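Local coordinates for protein aminoglycoside phosphotransferase (Streptomyces rimosus, PDB 6FUC) that probably confers streptomycin resistance by transferring a phosphate group from ATP to the 3'' hydroxyl of the antibiotic, at residues Phe127-Leu131 against Gly132-Ser136. Sequence-based numbering, arbitrary orientation.
Sequences FTREL and GEMFS
Met134 folds back from the first turn of a helix and, in the conformer described here, crosses the side chain of Arg129 at about a right angle. Its CG lies 3.7 Å from Arg129 NH2, and its CE sits over one face of the guanidinium. Arg129 CG stands between its own backbone N and carbonyl carbon (chi1 59°), and further bends at chi2 and chi3 turn that face to the methionine. Arg129 NH1 donates a hydrogen bond to Gly188 O.

On another side of the turn, Glu133 reaches back along the chain, fully stretched. Its OE1 accepts a hydrogen bond from a water at 2.6 Å. The same water is 2.6 Å from Thr128 OG1 and accepts from Glu130 N at 2.9 Å, so it joins the incoming loop to the first turn. Glu130 is the N-cap residue, and its O takes a nearly straight bond from Met134 N (3.0 Å, 162°). Phe135 N donates a hydrogen bond to Leu131 O at 2.8 Å.

This capped start of helix 131-143 probably belongs to the C-terminal lobe of the kinase-like fold. Arg129 and Thr128 touch strand 214-216, where Arg215 forms a salt bridge with Glu130. Leu131 and Phe135 pack on helices 172-181 and 257-266.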
# COMPACT_ATOMS: atom_id res chain seq x y z
N PHE A 127 5.48 13.69 -4.59
CA PHE A 127 5.33 12.94 -3.32
C PHE A 127 6.56 12.09 -3.06
O PHE A 127 7.20 11.56 -3.98
CB PHE A 127 4.12 12.02 -3.44
CG PHE A 127 2.89 12.75 -3.88
CD1 PHE A 127 2.27 13.62 -3.06
CD2 PHE A 127 2.40 12.57 -5.14
CE1 PHE A 127 1.13 14.32 -3.46
CE2 PHE A 127 1.27 13.25 -5.57
CZ PHE A 127 0.64 14.15 -4.74
N THR A 128 6.84 11.93 -1.76
CA THR A 128 7.93 11.09 -1.31
C THR A 128 7.47 10.13 -0.21
O THR A 128 6.62 10.47 0.60
CB THR A 128 9.10 11.92 -0.81
OG1 THR A 128 8.74 12.60 0.41
CG2 THR A 128 9.64 12.83 -1.86
N ARG A 129 8.10 8.96 -0.18
CA ARG A 129 8.01 8.06 1.00
C ARG A 129 9.41 7.48 1.20
O ARG A 129 9.63 6.29 1.33
CB ARG A 129 6.94 6.97 0.87
CG ARG A 129 7.08 6.04 -0.29
CD ARG A 129 6.76 4.63 0.08
NE ARG A 129 7.79 4.15 1.04
CZ ARG A 129 7.74 3.00 1.71
NH1 ARG A 129 6.71 2.16 1.67
NH2 ARG A 129 8.82 2.63 2.38
N GLU A 130 10.40 8.38 1.22
CA GLU A 130 11.77 8.02 1.27
C GLU A 130 12.16 7.53 2.66
O GLU A 130 11.42 7.71 3.64
CB GLU A 130 12.68 9.15 0.75
CG GLU A 130 12.57 9.35 -0.75
CD GLU A 130 12.99 10.68 -1.23
OE1 GLU A 130 12.97 11.68 -0.41
OE2 GLU A 130 13.31 10.80 -2.44
N LEU A 131 13.34 6.91 2.73
CA LEU A 131 13.65 6.17 3.94
C LEU A 131 13.75 7.07 5.14
O LEU A 131 13.43 6.66 6.25
CB LEU A 131 14.96 5.40 3.68
CG LEU A 131 15.44 4.57 4.84
CD1 LEU A 131 14.39 3.62 5.37
CD2 LEU A 131 16.66 3.82 4.38
N GLY A 132 14.27 8.29 4.99
CA GLY A 132 14.36 9.14 6.18
C GLY A 132 13.03 9.42 6.80
O GLY A 132 12.87 9.40 8.04
N GLU A 133 12.00 9.66 5.98
CA GLU A 133 10.64 9.81 6.49
C GLU A 133 10.09 8.53 7.11
O GLU A 133 9.46 8.56 8.17
CB GLU A 133 9.69 10.23 5.37
CG GLU A 133 8.20 10.25 5.77
CD GLU A 133 7.28 10.75 4.70
OE1 GLU A 133 7.75 11.23 3.64
OE2 GLU A 133 6.07 10.79 5.02
N MET A 134 10.30 7.42 6.42
CA MET A 134 9.71 6.18 6.92
C MET A 134 10.39 5.73 8.19
O MET A 134 9.73 5.19 9.08
CB MET A 134 9.73 5.16 5.82
CG MET A 134 8.87 5.54 4.60
SD MET A 134 7.33 6.38 4.79
CE MET A 134 6.56 4.90 5.46
N PHE A 135 11.72 5.90 8.27
CA PHE A 135 12.42 5.51 9.46
C PHE A 135 11.97 6.38 10.62
O PHE A 135 11.76 5.91 11.75
CB PHE A 135 13.93 5.49 9.27
CG PHE A 135 14.59 4.52 10.19
CD1 PHE A 135 14.71 3.20 9.86
CD2 PHE A 135 15.03 4.87 11.46
CE1 PHE A 135 15.33 2.27 10.62
CE2 PHE A 135 15.64 3.93 12.29
CZ PHE A 135 15.67 2.62 11.88
N SER A 136 11.79 7.68 10.36
CA SER A 136 11.24 8.56 11.39
C SER A 136 9.82 8.17 11.83
O SER A 136 9.53 8.19 13.04
CB SER A 136 11.32 10.00 10.89
OG SER A 136 12.69 10.33 10.64
O HOH W 1 9.90 11.06 2.20